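Local coordinates for protein aldehyde dehydrogenase 12 (Zea mays, PDB 6D97) that oxidises L-glutamate gamma-semialdehyde with NAD+, the last step of proline catabolism in plants, at residues Arg491-Thr495 with Gly496-Asn500; Glu359-Thr362 with Ile363-Leu367. One frame throughout, in Å; residues are numbered along the deposited sequence.

Overall arrangement
The two contacts are local contacts within separate loops of the aldehyde dehydrogenase fold, with centres about 22 Å apart and nearest atoms about 12 Å apart, and they do not touch. Contact 2 comes first along the chain, in the connection between helix 345-354 and helix 371-382. Contact 1 follows some 120 residues later, after strand 485-488, an outermost strand of the seven-stranded mixed sheet, and before helix 517-524. Both lie away from the NAD-binding residues, although the side chain of Pro365 in contact 2 is about 13 Å from the bound NAD, and Leu367 touches Phe198 of its pocket. Both connections meet neighbouring subunits of the four-chain assembly, contact 1 two of them and contact 2 one, through Thr362.

Contact 1: Arg491-Thr495 with Gly496-Asn500; sequences RARTT and GAPQN
Arg493 lays the NE-NH2 edge of its guanidinium along the backbone of Thr495 and Gly496 as the chain bends round it. Arg493 NH2 gives a nearly straight hydrogen bond to Gly496 O (2.8 Å, 171°); the acceptor lies in the guanidinium plane, whereas the donor stands above the plane of the carbonyl. From the same group, Arg493 NE reaches Thr495 O at 2.8 Å in a weak bond bent to 127°, so two consecutive carbonyls are drawn to one planar head. Beyond them, Pro498 CD packs against the guanidinium edge, 3.7 Å from Arg493 NH2. With CG between the backbone N and the carbonyl carbon (chi1 61°), the extended chain runs alongside the loop to bring the guanidinium to these carbonyls. With an alanine here, both carbonyls lose their guanidinium donors, and the bend at the glycine would probably be freer to shift. Thr495 OG1 bonds to Asp319 of helix 309-321, a residue that Arg493 also touches, while Arg493 NH1 makes a long, weak ion pair with Asp533 of the second subunit. An arginine bonded to main-chain carbonyls of its own irregular loop, after strand 485-488 of the aldehyde dehydrogenase fold, thus lies beside a subunit interface.

Contact 2: Glu359-Thr362 with Ile363-Leu367; sequences EDLT and IGPVL
An Asx turn at Asp360 lies within the irregular connection between helices 345-354 and 371-382, and just beyond it the chain bends so that Leu361 rests on Pro365. In the turn, Thr362 N donates to Asp360 OD1 (3.1 Å, 157°), approaching from above the carboxylate plane. The hydroxyl of the same threonine adds a short bond, Thr362 OG1 to Asp360 OD1 at 2.5 Å, arriving on the syn side and much nearer that plane. One carboxylate oxygen thus takes two donors from a single residue, which fixes both the backbone and the hydroxyl of Thr362. The same hydroxyl oxygen accepts a hydrogen bond from Lys357 N, tying the turn to the chain just before it, and Thr362 also packs on Thr547 of the second subunit.

Leu361 carries the apolar part. Its CG lies anti to the carbonyl carbon (chi1 -74°), which brings the CD2 branch round to the following residues although the CB bond itself points away from them. Leu361 CD2 meets Pro365 CD at 4.0 Å, the two side chains crossing at about a right angle, and passes 4.2 Å from Gly364 CA. A CB on Gly364 would run into this methyl and into the proline ring. Closer to the backbone, Leu361 CA makes a CA-H...O contact with Ile363 O (3.4 Å, 146°).

Gln326 OE1 accepts from Leu367 N, and the side chain of Leu367 touches Phe198 of the NAD pocket. The bend lies between helix 345-354 and helix 371-382, with Ile363 and Val366 against Pro436, just before strand 437-443.

Contact 1: Arg491-Thr495 with Gly496-Asn500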
loop_
_atom_site.group_PDB
_atom_site.type_symbol
_atom_site.label_atom_id
_atom_site.label_comp_id
_atom_site.label_asym_id
_atom_site.label_seq_id
_atom_site.Cartn_x
_atom_site.Cartn_y
_atom_site.Cartn_z
ATOM N N ARG A 491 24.436 7.851 15.507
ATOM C CA ARG A 491 24.572 8.928 14.538
ATOM C C ARG A 491 23.319 9.790 14.452
ATOM O O ARG A 491 23.142 10.520 13.469
ATOM C CB ARG A 491 24.921 8.356 13.160
ATOM C CG ARG A 491 26.245 7.602 13.130
ATOM C CD ARG A 491 26.539 7.022 11.755
ATOM N NE ARG A 491 26.773 8.054 10.749
ATOM C CZ ARG A 491 27.130 7.803 9.494
ATOM N NH1 ARG A 491 27.296 6.551 9.087
ATOM N NH2 ARG A 491 27.321 8.804 8.647
ATOM N N ALA A 492 22.450 9.724 15.461
ATOM C CA ALA A 492 21.202 10.474 15.426
ATOM C C ALA A 492 21.465 11.975 15.478
ATOM O O ALA A 492 22.384 12.444 16.156
ATOM C CB ALA A 492 20.295 10.059 16.587
ATOM N N ARG A 493 20.639 12.720 14.750
ATOM C CA ARG A 493 20.713 14.169 14.656
ATOM C C ARG A 493 19.312 14.738 14.835
ATOM O O ARG A 493 18.323 14.004 14.865
ATOM C CB ARG A 493 21.298 14.596 13.303
ATOM C CG ARG A 493 20.469 14.129 12.104
ATOM C CD ARG A 493 21.252 14.196 10.803
ATOM N NE ARG A 493 20.360 14.264 9.650
ATOM C CZ ARG A 493 19.880 13.205 9.005
ATOM N NH1 ARG A 493 20.213 11.982 9.393
ATOM N NH2 ARG A 493 19.068 13.374 7.970
ATOM N N THR A 494 19.221 16.062 14.961
ATOM C CA THR A 494 17.918 16.712 14.971
ATOM C C THR A 494 17.603 17.444 13.675
ATOM O O THR A 494 16.423 17.667 13.384
ATOM C CB THR A 494 17.805 17.706 16.137
ATOM O OG1 THR A 494 18.670 18.825 15.908
ATOM C CG2 THR A 494 18.181 17.038 17.445
ATOM N N THR A 495 18.613 17.805 12.890
ATOM C CA THR A 495 18.432 18.632 11.704
ATOM C C THR A 495 18.737 17.849 10.433
ATOM O O THR A 495 19.294 16.749 10.460
ATOM C CB THR A 495 19.327 19.874 11.771
ATOM O OG1 THR A 495 20.701 19.482 11.666
ATOM C CG2 THR A 495 19.125 20.595 13.082
ATOM N N GLY A 496 18.357 18.443 9.307
ATOM C CA GLY A 496 18.755 17.926 8.012
ATOM C C GLY A 496 17.884 16.819 7.466
ATOM O O GLY A 496 18.405 15.858 6.888
ATOM N N ALA A 497 16.575 16.916 7.639
ATOM C CA ALA A 497 15.671 15.920 7.075
ATOM C C ALA A 497 15.616 16.081 5.562
ATOM O O ALA A 497 15.197 17.140 5.077
ATOM C CB ALA A 497 14.278 16.059 7.674
ATOM N N PRO A 498 16.039 15.086 4.785
ATOM C CA PRO A 498 16.021 15.237 3.326
ATOM C C PRO A 498 14.687 14.815 2.731
ATOM O O PRO A 498 13.748 14.472 3.456
ATOM C CB PRO A 498 17.169 14.328 2.876
ATOM C CG PRO A 498 17.191 13.242 3.914
ATOM C CD PRO A 498 16.667 13.822 5.205
ATOM N N GLN A 499 14.597 14.825 1.402
ATOM C CA GLN A 499 13.324 14.573 0.742
ATOM C C GLN A 499 12.945 13.098 0.710
ATOM O O GLN A 499 11.812 12.782 0.333
ATOM C CB GLN A 499 13.362 15.117 -0.685
ATOM C CG GLN A 499 14.152 14.248 -1.656
ATOM C CD GLN A 499 15.635 14.154 -1.315
ATOM O OE1 GLN A 499 16.265 15.141 -0.935
ATOM N NE2 GLN A 499 16.194 12.958 -1.446
ATOM N N ASN A 500 13.851 12.193 1.075
ATOM C CA ASN A 500 13.530 10.774 1.007
ATOM C C ASN A 500 12.718 10.282 2.197
ATOM O O ASN A 500 12.245 9.141 2.165
ATOM C CB ASN A 500 14.805 9.935 0.875
ATOM C CG ASN A 500 15.896 10.375 1.823
ATOM O OD1 ASN A 500 16.528 11.407 1.610
ATOM N ND2 ASN A 500 16.138 9.585 2.865
#

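Contact 2: Glu359-Thr362 with Ile363-Leu367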
loop_
_atom_site.group_PDB
_atom_site.type_symbol
_atom_site.label_atom_id
_atom_site.label_comp_id
_atom_site.label_asym_id
_atom_site.label_seq_id
_atom_site.Cartn_x
_atom_site.Cartn_y
_atom_site.Cartn_z
ATOM N N GLU A 359 32.611 35.342 8.708
ATOM C CA GLU A 359 33.099 35.558 7.346
ATOM C C GLU A 359 32.688 34.441 6.393
ATOM O O GLU A 359 32.587 34.676 5.183
ATOM C CB GLU A 359 34.620 35.733 7.346
ATOM C CG GLU A 359 35.099 37.095 7.857
ATOM C CD GLU A 359 35.380 37.106 9.350
ATOM O OE1 GLU A 359 36.186 37.950 9.804
ATOM O OE2 GLU A 359 34.805 36.259 10.071
ATOM N N ASP A 360 32.455 33.230 6.898
ATOM C CA ASP A 360 31.866 32.169 6.088
ATOM C C ASP A 360 30.459 31.822 6.549
ATOM O O ASP A 360 29.903 30.806 6.117
ATOM C CB ASP A 360 32.764 30.925 6.073
ATOM C CG ASP A 360 32.842 30.218 7.421
ATOM O OD1 ASP A 360 32.301 30.740 8.422
ATOM O OD2 ASP A 360 33.457 29.127 7.471
ATOM N N LEU A 361 29.885 32.643 7.427
ATOM C CA LEU A 361 28.500 32.517 7.876
ATOM C C LEU A 361 28.232 31.181 8.562
ATOM O O LEU A 361 27.109 30.675 8.540
ATOM C CB LEU A 361 27.522 32.746 6.722
ATOM C CG LEU A 361 27.423 34.222 6.326
ATOM C CD1 LEU A 361 26.539 34.411 5.105
ATOM C CD2 LEU A 361 26.901 35.037 7.499
ATOM N N THR A 362 29.257 30.603 9.187
ATOM C CA THR A 362 29.023 29.528 10.142
ATOM C C THR A 362 28.481 30.052 11.466
ATOM O O THR A 362 28.029 29.256 12.298
ATOM C CB THR A 362 30.309 28.731 10.365
ATOM O OG1 THR A 362 31.412 29.633 10.515
ATOM C CG2 THR A 362 30.567 27.812 9.180
ATOM N N ILE A 363 28.563 31.362 11.688
ATOM C CA ILE A 363 27.722 32.093 12.626
ATOM C C ILE A 363 27.320 33.369 11.902
ATOM O O ILE A 363 28.039 33.847 11.020
ATOM C CB ILE A 363 28.432 32.403 13.966
ATOM C CG1 ILE A 363 27.430 32.884 15.023
ATOM C CG2 ILE A 363 29.512 33.455 13.772
ATOM C CD1 ILE A 363 26.479 31.819 15.504
ATOM N N GLY A 364 26.155 33.913 12.242
ATOM C CA GLY A 364 25.704 35.093 11.545
ATOM C C GLY A 364 24.453 35.755 12.080
ATOM O O GLY A 364 23.990 35.484 13.193
ATOM N N PRO A 365 23.890 36.659 11.273
ATOM C CA PRO A 365 22.696 37.402 11.695
ATOM C C PRO A 365 21.551 36.470 12.066
ATOM O O PRO A 365 21.378 35.395 11.487
ATOM C CB PRO A 365 22.349 38.247 10.462
ATOM C CG PRO A 365 23.608 38.303 9.662
ATOM C CD PRO A 365 24.308 37.007 9.906
ATOM N N VAL A 366 20.780 36.895 13.064
ATOM C CA VAL A 366 19.627 36.156 13.568
ATOM C C VAL A 366 18.412 37.027 13.285
ATOM O O VAL A 366 18.184 38.036 13.965
ATOM C CB VAL A 366 19.751 35.830 15.058
ATOM C CG1 VAL A 366 18.540 35.060 15.521
ATOM C CG2 VAL A 366 21.027 35.044 15.314
ATOM N N LEU A 367 17.622 36.636 12.286
ATOM C CA LEU A 367 16.687 37.569 11.672
ATOM C C LEU A 367 15.444 37.828 12.515
ATOM O O LEU A 367 14.733 38.803 12.252
ATOM C CB LEU A 367 16.278 37.064 10.284
ATOM C CG LEU A 367 17.379 36.933 9.227
ATOM C CD1 LEU A 367 16.797 36.957 7.820
ATOM C CD2 LEU A 367 18.427 38.020 9.399
#